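Local structure of YcgJ protein (Bacillus subtilis, 1XXL) at residues A[18-21]-A[22-25]; A[50-53]-A[54-57]; A[81-85]-A[86-90]; A[151-154]-A[155-158]; A[180-183]-A[184-188]. The protein probably transfers a methyl group from S-adenosylmethionine to an acceptor not yet identified. All blocks are in the same frame, centred on the assembly; numbering follows the deposited sequence.

Interaction 1 (A[18-21]-A[22-25])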
# COMPACT_ATOMS: atom_id res chain seq x y z
N GLU A 18 8.47 11.98 10.94
CA GLU A 18 8.97 12.89 11.97
C GLU A 18 8.49 12.45 13.36
O GLU A 18 7.93 13.25 14.11
CB GLU A 18 8.51 14.33 11.70
CG GLU A 18 8.81 14.83 10.29
CD GLU A 18 10.12 15.59 10.16
OE1 GLU A 18 10.91 15.65 11.13
OE2 GLU A 18 10.34 16.16 9.07
N CYS A 19 8.68 11.17 13.67
CA CYS A 19 8.18 10.58 14.90
C CYS A 19 8.62 11.32 16.17
O CYS A 19 9.76 11.75 16.28
CB CYS A 19 8.62 9.13 15.01
SG CYS A 19 7.99 8.09 13.71
N ARG A 20 7.68 11.45 17.10
CA ARG A 20 7.95 11.94 18.45
C ARG A 20 7.49 10.89 19.44
O ARG A 20 6.53 10.15 19.18
CB ARG A 20 7.25 13.27 18.69
CG ARG A 20 7.89 14.44 17.95
CD ARG A 20 6.95 15.63 17.84
NE ARG A 20 7.14 16.68 18.87
CZ ARG A 20 8.05 17.66 18.81
NH1 ARG A 20 8.92 17.75 17.80
NH2 ARG A 20 8.11 18.55 19.79
N ALA A 21 8.13 10.88 20.61
CA ALA A 21 7.87 9.87 21.64
C ALA A 21 6.40 9.79 22.11
O ALA A 21 5.94 8.74 22.52
CB ALA A 21 8.81 10.11 22.85
N GLU A 22 5.67 10.89 22.02
CA GLU A 22 4.26 10.91 22.45
C GLU A 22 3.24 10.58 21.33
O GLU A 22 2.03 10.64 21.55
CB GLU A 22 3.92 12.26 23.09
CG GLU A 22 3.87 13.46 22.13
CD GLU A 22 5.22 14.10 21.85
OE1 GLU A 22 5.21 15.18 21.19
OE2 GLU A 22 6.27 13.55 22.28
N HIS A 23 3.72 10.23 20.14
CA HIS A 23 2.83 9.98 19.02
C HIS A 23 2.09 8.65 19.11
O HIS A 23 2.62 7.65 19.56
CB HIS A 23 3.59 10.08 17.70
CG HIS A 23 3.83 11.48 17.24
ND1 HIS A 23 4.80 11.80 16.32
CD2 HIS A 23 3.22 12.65 17.56
CE1 HIS A 23 4.77 13.10 16.08
NE2 HIS A 23 3.83 13.64 16.83
N ARG A 24 0.85 8.67 18.64
CA ARG A 24 0.03 7.48 18.47
C ARG A 24 -0.13 7.22 16.97
O ARG A 24 -0.50 8.13 16.21
CB ARG A 24 -1.31 7.68 19.15
CG ARG A 24 -1.16 7.92 20.65
CD ARG A 24 -2.46 7.73 21.38
NE ARG A 24 -2.37 8.09 22.80
CZ ARG A 24 -3.43 8.26 23.61
NH1 ARG A 24 -4.68 8.09 23.16
NH2 ARG A 24 -3.24 8.58 24.89
N VAL A 25 0.16 5.99 16.56
CA VAL A 25 0.22 5.62 15.14
C VAL A 25 -0.79 4.51 14.85
O VAL A 25 -0.92 3.53 15.61
CB VAL A 25 1.65 5.12 14.75
CG1 VAL A 25 1.75 4.74 13.28
CG2 VAL A 25 2.69 6.15 15.10
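A type I beta turn from R20 to H23 leads the chain from the loop behind helix 7-17 into strand 24-28, and it is closed where H23 N donates to R20 O at 3.0 Å. The side chains of the first and last turn residues also meet: R20 CB lies over one face of the H23 ring, a CH-pi contact of 3.8 Å to the centroid, while E18 O sits at the ring edge, in plane, 3.7 Å from H23 CE1. With strand 24-28 starting directly behind the turn, the imidazole is held between this loop and the sheet, for H23 also packs on V43 and on D89 of strand 88-94. On the outer side R20 and E22 run alongside each other. The E22 chain takes chi1 70°, with CG between the backbone N and the carbonyl carbon, then bends at chi2 and brings its carboxylate back over the turn. There OE1 meets the edge of the guanidinium in a salt bridge, R20 NE to E22 OE1 at 3.4 Å, a weak hydrogen bond with the two flat groups 86° apart.

Interaction 2 (A[50-53]-A[54-57])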
# COMPACT_ATOMS: atom_id res chain seq x y z
N ASP A 50 -5.89 -5.28 10.53
CA ASP A 50 -5.84 -6.14 9.35
C ASP A 50 -7.19 -6.85 9.18
O ASP A 50 -7.91 -7.12 10.16
CB ASP A 50 -4.66 -7.13 9.41
CG ASP A 50 -4.33 -7.72 8.01
OD1 ASP A 50 -3.39 -7.21 7.33
OD2 ASP A 50 -5.05 -8.67 7.57
N ALA A 51 -7.55 -7.14 7.94
CA ALA A 51 -8.86 -7.70 7.63
C ALA A 51 -9.00 -9.17 8.05
O ALA A 51 -10.10 -9.63 8.26
CB ALA A 51 -9.17 -7.55 6.15
N THR A 52 -7.89 -9.88 8.21
CA THR A 52 -7.95 -11.31 8.48
C THR A 52 -7.50 -11.61 9.90
O THR A 52 -6.50 -11.07 10.37
CB THR A 52 -7.09 -12.14 7.48
OG1 THR A 52 -5.71 -11.99 7.78
CG2 THR A 52 -7.33 -11.67 6.06
N LYS A 53 -8.25 -12.48 10.57
CA LYS A 53 -7.92 -12.94 11.92
C LYS A 53 -6.54 -13.56 11.98
O LYS A 53 -5.79 -13.36 12.94
CB LYS A 53 -8.95 -13.97 12.41
CG LYS A 53 -8.46 -14.86 13.55
CD LYS A 53 -9.55 -15.80 14.10
CE LYS A 53 -9.13 -16.45 15.45
NZ LYS A 53 -9.16 -15.48 16.58
N GLU A 54 -6.22 -14.31 10.94
CA GLU A 54 -4.96 -15.03 10.87
C GLU A 54 -3.77 -14.08 10.90
O GLU A 54 -2.80 -14.33 11.60
CB GLU A 54 -4.94 -15.97 9.64
CG GLU A 54 -5.69 -15.46 8.35
CD GLU A 54 -7.22 -15.85 8.22
OE1 GLU A 54 -7.61 -16.27 7.08
OE2 GLU A 54 -8.03 -15.71 9.19
N MSE A 55 -3.84 -12.96 10.20
CA MSE A 55 -2.76 -11.98 10.23
C MSE A 55 -2.67 -11.26 11.57
O MSE A 55 -1.59 -10.91 12.03
CB MSE A 55 -2.91 -10.96 9.10
CG MSE A 55 -2.59 -11.50 7.69
SE MSE A 55 -0.82 -12.46 7.56
CE MSE A 55 -1.46 -14.25 7.52
N VAL A 56 -3.81 -11.02 12.19
CA VAL A 56 -3.81 -10.42 13.53
C VAL A 56 -3.03 -11.33 14.53
O VAL A 56 -2.25 -10.84 15.33
CB VAL A 56 -5.25 -10.18 14.04
CG1 VAL A 56 -5.26 -9.78 15.49
CG2 VAL A 56 -5.94 -9.12 13.19
N GLU A 57 -3.26 -12.63 14.45
CA GLU A 57 -2.57 -13.59 15.33
C GLU A 57 -1.07 -13.65 15.00
O GLU A 57 -0.23 -13.63 15.89
CB GLU A 57 -3.23 -14.97 15.24
CG GLU A 57 -4.69 -15.03 15.80
CD GLU A 57 -4.82 -14.63 17.29
OE1 GLU A 57 -3.83 -14.77 18.05
OE2 GLU A 57 -5.90 -14.17 17.71
O HOH W 1 -10.21 -14.17 8.99
O HOH W 2 -7.63 -12.89 16.41
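T52 OG1 accepts from M55 N at 3.2 Å, the N-cap bond that opens helix 53-66. The hydroxyl is put there by chi1 of 74°, which sets OG1 between the backbone N and the carbonyl carbon, and the side chain of M55, a selenomethionine here, runs alongside it, CG 3.2 Å from T52 OG1. Behind the cap the first helical bonds follow, V56 N to T52 O and E57 N to K53 O, the latter 3.0 Å long.

The cap is itself positioned by D50. Its OD2 accepts from T52 N at 3.2 Å and 168° through the anti lone pair, forming an Asx turn, and takes a weak bond from T52 OG1; M55 CB rests 3.5 Å from the same D50 OD2. The other carboxylate oxygen, OD1, receives the backbone N of G31, in what is probably the glycine-rich loop of the Rossmann-like fold. With D50 cut back to an alanine, T52 N and G31 N are likely to lose their carboxylate acceptor, and the capping threonine to become freer to shift.

On the solvent side one water links K53 N to E54 OE2, and a second spans K53 NZ and E57 OE2, themselves a long salt bridge of 3.7 Å. D50 and A51 are assigned to the S-adenosyl-L-methionine site, and an acidic residue closing the second strand is a hallmark of Rossmann-like methyltransferases. The segment thus joins the end of strand 45-50 to helix 53-66, with D50 backbone-bonded to Q74 and G76 at the end of strand 71-75 and just beyond it.

Interaction 3 (A[81-85]-A[86-90])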
# COMPACT_ATOMS: atom_id res chain seq x y z
N LEU A 81 -13.33 2.14 10.44
CA LEU A 81 -12.43 2.18 11.58
C LEU A 81 -13.24 2.47 12.85
O LEU A 81 -14.07 3.37 12.88
CB LEU A 81 -11.37 3.25 11.40
CG LEU A 81 -10.45 3.06 10.20
CD1 LEU A 81 -9.59 4.29 10.01
CD2 LEU A 81 -9.60 1.80 10.38
N PRO A 82 -12.99 1.69 13.92
CA PRO A 82 -13.75 1.86 15.14
C PRO A 82 -13.32 3.03 16.05
O PRO A 82 -13.96 3.26 17.07
CB PRO A 82 -13.53 0.51 15.84
CG PRO A 82 -12.09 0.15 15.44
CD PRO A 82 -12.03 0.56 14.01
N PHE A 83 -12.29 3.77 15.68
CA PHE A 83 -11.61 4.67 16.57
C PHE A 83 -12.30 5.99 16.59
O PHE A 83 -13.02 6.31 15.66
CB PHE A 83 -10.14 4.84 16.15
CG PHE A 83 -9.42 3.53 16.03
CD1 PHE A 83 -9.14 2.77 17.16
CD2 PHE A 83 -9.07 3.03 14.80
CE1 PHE A 83 -8.51 1.55 17.06
CE2 PHE A 83 -8.44 1.80 14.69
CZ PHE A 83 -8.16 1.05 15.82
N PRO A 84 -12.11 6.78 17.67
CA PRO A 84 -12.71 8.11 17.74
C PRO A 84 -12.15 9.08 16.69
O PRO A 84 -11.04 8.88 16.20
CB PRO A 84 -12.30 8.59 19.14
CG PRO A 84 -11.84 7.41 19.86
CD PRO A 84 -11.31 6.48 18.86
N ASP A 85 -12.89 10.14 16.39
CA ASP A 85 -12.39 11.23 15.56
C ASP A 85 -11.08 11.76 16.13
O ASP A 85 -10.89 11.74 17.36
CB ASP A 85 -13.38 12.40 15.50
CG ASP A 85 -14.74 12.01 14.94
OD1 ASP A 85 -14.98 10.85 14.57
OD2 ASP A 85 -15.62 12.90 14.90
N ASP A 86 -10.20 12.25 15.27
CA ASP A 86 -8.99 12.96 15.72
C ASP A 86 -8.19 12.22 16.80
O ASP A 86 -7.87 12.78 17.85
CB ASP A 86 -9.37 14.37 16.23
CG ASP A 86 -10.19 15.16 15.22
OD1 ASP A 86 -9.63 15.63 14.21
OD2 ASP A 86 -11.42 15.30 15.41
N SER A 87 -7.85 10.96 16.55
CA SER A 87 -7.17 10.18 17.58
C SER A 87 -5.73 9.74 17.26
O SER A 87 -5.01 9.31 18.16
CB SER A 87 -8.06 8.98 18.03
OG SER A 87 -8.21 8.01 17.02
N PHE A 88 -5.29 9.88 16.02
CA PHE A 88 -3.93 9.48 15.66
C PHE A 88 -3.10 10.64 15.09
O PHE A 88 -3.60 11.50 14.37
CB PHE A 88 -3.95 8.31 14.67
CG PHE A 88 -4.55 7.05 15.22
CD1 PHE A 88 -3.78 6.18 15.99
CD2 PHE A 88 -5.88 6.74 14.99
CE1 PHE A 88 -4.32 5.03 16.49
CE2 PHE A 88 -6.43 5.58 15.51
CZ PHE A 88 -5.64 4.73 16.26
N ASP A 89 -1.82 10.62 15.43
CA ASP A 89 -0.87 11.60 14.96
C ASP A 89 -0.38 11.22 13.58
O ASP A 89 -0.12 12.07 12.74
CB ASP A 89 0.33 11.68 15.93
CG ASP A 89 -0.08 12.16 17.30
OD1 ASP A 89 -0.23 11.33 18.24
OD2 ASP A 89 -0.29 13.38 17.41
N ILE A 90 -0.21 9.93 13.38
CA ILE A 90 0.29 9.38 12.14
C ILE A 90 -0.54 8.16 11.78
O ILE A 90 -0.88 7.34 12.65
CB ILE A 90 1.76 8.94 12.28
CG1 ILE A 90 2.65 10.11 12.73
CG2 ILE A 90 2.25 8.32 10.97
CD1 ILE A 90 4.02 9.70 13.25
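The aromatic contact is a T-shaped pair: the edge of F88 is directed at the face of F83, with ring centroids 5.2 Å apart and planes at 87°. F88 CE2 and CZ do the touching, CE2 coming within 3.7 Å of F83 CG, while CZ stands over the centre of the ring. P82 CG covers the opposite face of F83, so the phenyl ring is clamped between a proline and a phenylalanine edge. F83 reaches this place with chi1 -54°, which sets CG beside its backbone N and turns the ring back toward F88.

These rings close the loop that joins strand 71-75 to strand 88-94 in the Rossmann-like sheet. Both pack on L26 of strand 24-28 and I47 of strand 45-50, where the loop folds against the sheet.

The polar contact across the loop is the hydroxyl of S87, whose OG donates to P84 O at 3.1 Å, the donor tilted 25° from the carbonyl plane. S87 OG also lies 3.8 Å from F83 CB, next to the aromatic pair.

Two carboxylates stand at the bend. Those of D85 and D86 are neighbours, OD2 to OD2 4.9 Å, and this like-charge proximity is probably eased by their separate salt bridges, D85 with R112 of helix 103-113 and D86 with K236 of strand 222-236.

Interaction 4 (A[151-154]-A[155-158])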
# COMPACT_ATOMS: atom_id res chain seq x y z
N GLU A 151 -5.70 -0.33 -8.23
CA GLU A 151 -4.71 0.67 -7.90
C GLU A 151 -5.09 1.96 -8.62
O GLU A 151 -5.19 2.02 -9.87
CB GLU A 151 -3.26 0.18 -8.19
CG GLU A 151 -2.83 -0.01 -9.62
CD GLU A 151 -1.79 -1.13 -9.77
OE1 GLU A 151 -0.57 -0.84 -9.76
OE2 GLU A 151 -2.20 -2.32 -9.88
N SER A 152 -5.34 2.97 -7.79
CA SER A 152 -5.81 4.26 -8.25
C SER A 152 -4.68 5.02 -8.93
O SER A 152 -3.48 4.75 -8.71
CB SER A 152 -6.34 5.09 -7.06
OG SER A 152 -7.44 4.49 -6.41
N SER A 153 -5.06 5.98 -9.78
CA SER A 153 -4.10 6.91 -10.37
C SER A 153 -3.74 8.02 -9.37
O SER A 153 -4.43 8.20 -8.37
CB SER A 153 -4.68 7.50 -11.67
OG SER A 153 -5.73 8.40 -11.39
N LEU A 154 -2.67 8.77 -9.65
CA LEU A 154 -2.28 9.90 -8.80
C LEU A 154 -3.29 11.05 -8.80
O LEU A 154 -3.53 11.69 -7.78
CB LEU A 154 -0.88 10.42 -9.18
CG LEU A 154 0.24 9.37 -9.03
CD1 LEU A 154 1.59 9.99 -9.36
CD2 LEU A 154 0.27 8.73 -7.69
N SER A 155 -3.89 11.31 -9.96
CA SER A 155 -5.07 12.18 -10.07
C SER A 155 -6.15 11.83 -9.11
O SER A 155 -6.70 12.70 -8.45
CB SER A 155 -5.71 11.99 -11.45
OG SER A 155 -5.13 12.89 -12.28
N GLU A 156 -6.52 10.56 -9.11
CA GLU A 156 -7.55 10.09 -8.21
C GLU A 156 -7.19 10.29 -6.74
O GLU A 156 -8.04 10.70 -5.97
CB GLU A 156 -7.89 8.63 -8.50
CG GLU A 156 -8.61 8.47 -9.83
CD GLU A 156 -8.82 7.02 -10.24
OE1 GLU A 156 -9.84 6.76 -10.92
OE2 GLU A 156 -7.97 6.14 -9.91
N TRP A 157 -5.95 10.00 -6.35
CA TRP A 157 -5.52 10.26 -4.97
C TRP A 157 -5.58 11.72 -4.63
O TRP A 157 -6.00 12.08 -3.54
CB TRP A 157 -4.09 9.77 -4.73
CG TRP A 157 -3.99 8.29 -4.57
CD1 TRP A 157 -3.35 7.42 -5.39
CD2 TRP A 157 -4.56 7.50 -3.52
NE1 TRP A 157 -3.46 6.14 -4.91
CE2 TRP A 157 -4.21 6.16 -3.77
CE3 TRP A 157 -5.31 7.81 -2.38
CZ2 TRP A 157 -4.59 5.11 -2.91
CZ3 TRP A 157 -5.69 6.77 -1.53
CH2 TRP A 157 -5.33 5.43 -1.80
N GLN A 158 -5.12 12.56 -5.54
CA GLN A 158 -5.20 14.00 -5.30
C GLN A 158 -6.64 14.48 -5.09
O GLN A 158 -6.88 15.30 -4.19
CB GLN A 158 -4.57 14.79 -6.43
CG GLN A 158 -3.10 14.62 -6.51
CD GLN A 158 -2.56 15.18 -7.76
OE1 GLN A 158 -2.81 16.32 -8.09
NE2 GLN A 158 -1.79 14.39 -8.46
O HOH W 3 -2.58 3.65 -6.21
O HOH W 4 -9.83 4.43 -7.69
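One carboxylate oxygen, E156 OE2, serves both the backbone ahead of the helix and the guanidinium of R150, just before this segment: it accepts from S153 N at 2.9 Å and also forms a salt bridge with R150. The amide meets OE2 on its anti side, 28° out of the carboxylate plane, and S152 CA lies just 3.3 Å from the same OE2. In return S153 OG accepts from E156 N at 3.2 Å and 163°, its chi1 of 71° placing the hydroxyl over the open end of the first turn. A leucine in place of E156 would probably leave S153 N and the R150 guanidinium without their acceptor and weaken the hold on the chain before the helix.

On the inner side S152 CB lies over one face of the W157 indole, a CH-pi contact 4.1 Å from the centroid of the five-membered ring. A water at the indole edge accepts from W157 NE1 at 2.9 Å and donates to S152 O. W157 and L154 are buried, reaching I232 and I230 of strand 222-236 respectively. The reciprocal side-chain-to-backbone bonds of S153 and E156 form a capping box, the N-terminal motif that here begins helix 154-163.

Interaction 5 (A[180-183]-A[184-188]). With SO4 (sulfate ion), chain E.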
# COMPACT_ATOMS: atom_id res chain seq x y z
N TYR A 180 10.09 -11.72 -12.14
CA TYR A 180 8.90 -12.45 -12.54
C TYR A 180 8.74 -13.83 -11.87
O TYR A 180 7.66 -14.16 -11.34
CB TYR A 180 8.88 -12.58 -14.07
CG TYR A 180 7.73 -13.43 -14.53
CD1 TYR A 180 7.92 -14.78 -14.83
CD2 TYR A 180 6.44 -12.91 -14.61
CE1 TYR A 180 6.86 -15.58 -15.22
CE2 TYR A 180 5.36 -13.72 -15.00
CZ TYR A 180 5.58 -15.04 -15.30
OH TYR A 180 4.52 -15.82 -15.68
N ASP A 181 9.81 -14.63 -11.86
CA ASP A 181 9.73 -16.02 -11.38
C ASP A 181 9.33 -16.02 -9.93
O ASP A 181 8.48 -16.79 -9.49
CB ASP A 181 11.06 -16.77 -11.50
CG ASP A 181 11.32 -17.32 -12.91
OD1 ASP A 181 10.37 -17.48 -13.75
OD2 ASP A 181 12.52 -17.61 -13.17
N SER A 182 9.96 -15.13 -9.18
CA SER A 182 9.70 -15.00 -7.76
C SER A 182 8.29 -14.48 -7.48
O SER A 182 7.61 -14.96 -6.59
CB SER A 182 10.77 -14.09 -7.18
OG SER A 182 10.42 -13.67 -5.90
N TRP A 183 7.86 -13.49 -8.25
CA TRP A 183 6.52 -12.91 -8.15
C TRP A 183 5.41 -13.95 -8.37
O TRP A 183 4.41 -13.96 -7.67
CB TRP A 183 6.43 -11.81 -9.21
CG TRP A 183 5.23 -10.95 -9.22
CD1 TRP A 183 4.87 -10.05 -8.29
CD2 TRP A 183 4.26 -10.85 -10.26
NE1 TRP A 183 3.73 -9.40 -8.67
CE2 TRP A 183 3.33 -9.89 -9.88
CE3 TRP A 183 4.09 -11.52 -11.49
CZ2 TRP A 183 2.25 -9.54 -10.68
CZ3 TRP A 183 3.02 -11.18 -12.27
CH2 TRP A 183 2.10 -10.20 -11.86
N ILE A 184 5.58 -14.81 -9.37
CA ILE A 184 4.64 -15.89 -9.63
C ILE A 184 4.61 -16.90 -8.50
O ILE A 184 3.54 -17.29 -8.06
CB ILE A 184 4.96 -16.60 -10.94
CG1 ILE A 184 4.68 -15.68 -12.13
CG2 ILE A 184 4.16 -17.92 -11.06
CD1 ILE A 184 3.24 -15.19 -12.29
N LYS A 185 5.79 -17.32 -8.03
CA LYS A 185 5.89 -18.23 -6.87
C LYS A 185 5.21 -17.70 -5.60
O LYS A 185 4.43 -18.40 -4.99
CB LYS A 185 7.36 -18.59 -6.57
CG LYS A 185 7.90 -19.71 -7.45
CD LYS A 185 9.28 -20.22 -6.96
CE LYS A 185 9.18 -21.19 -5.75
NZ LYS A 185 10.54 -21.61 -5.22
N ARG A 186 5.48 -16.45 -5.22
CA ARG A 186 4.85 -15.83 -4.04
C ARG A 186 3.33 -15.66 -4.17
O ARG A 186 2.62 -15.56 -3.16
CB ARG A 186 5.46 -14.46 -3.76
CG ARG A 186 6.93 -14.48 -3.37
CD ARG A 186 7.37 -13.10 -2.83
NE ARG A 186 7.22 -12.04 -3.84
CZ ARG A 186 8.20 -11.53 -4.59
NH1 ARG A 186 9.46 -11.94 -4.45
NH2 ARG A 186 7.93 -10.57 -5.48
N GLY A 187 2.83 -15.56 -5.41
CA GLY A 187 1.40 -15.51 -5.67
C GLY A 187 0.72 -16.88 -5.75
O GLY A 187 -0.49 -16.96 -5.75
N GLY A 188 1.51 -17.96 -5.82
CA GLY A 188 0.98 -19.31 -6.04
C GLY A 188 0.06 -19.47 -7.26
O GLY A 188 -0.88 -20.27 -7.24
S SO4 E . 4.59 -9.30 -3.53
O1 SO4 E . 3.23 -8.81 -3.76
O2 SO4 E . 5.14 -8.64 -2.33
O3 SO4 E . 5.47 -8.95 -4.66
O4 SO4 E . 4.51 -10.75 -3.33
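I184 crosses the Y180 ring one helical turn on, its CG1 lying over one face, offset toward the rim, in a CH-pi contact of 3.7 Å to the centroid. The nearest atoms are I184 CG1 and Y180 CZ at 3.4 Å. With chi1 175°, Y180 turns its CG opposite the backbone N, which carries the ring out beside the helix, where I184 of the next turn can cover it; its OH is hydrogen-bonded to E194 of helix 191-202. The tip of I184 also reaches W183, CD1 lying 3.9 Å from W183 CE3.

All this is set on helix 180-187, a short two-turn helix whose backbone bonds run regularly from I184 N to Y180 O through R186 N to S182 O. It ends in a Schellman motif at G188, which has positive phi and donates its N to K185 O.

W183 and R186 stand at about a right angle, the indole and guanidinium planes 75° apart, and a sulfate ion, probably from the crystallisation liquor, meets the edges of both. R186 NE donates to sulfate O4 at 3.0 Å, NH2 to O3 at 3.1 Å, and O3 also lies in the plane of the indole edge, 3.8 Å from W183 CD1. R144 of helix 131-144 adds a further hydrogen bond to the anion and forms a cation-pi contact with W183.

How the interactions relate
Interactions 1 and 3 alone touch, R24 N lying 2.9 Å from D89 OD1, and both reach the neighbouring strands 24-28 and 88-94 of one sheet. Interactions 1, 2 and 3 are surface contacts, while interactions 4 and 5 are partly buried. Interactions 2 and 4 both cap helix starts: in interaction 2 an upstream aspartate, assigned to the cofactor site, holds the capping threonine, whereas interaction 4 pairs its capping serine with a glutamate inside the helix. Interaction 5 runs the length of its helix to its C-terminal end, about 36 Å centre to centre from interactions 1 and 3. Aromatic contacts recur as T-shaped rings in interaction 3 and CH-pi packing in 1, 4 and 5.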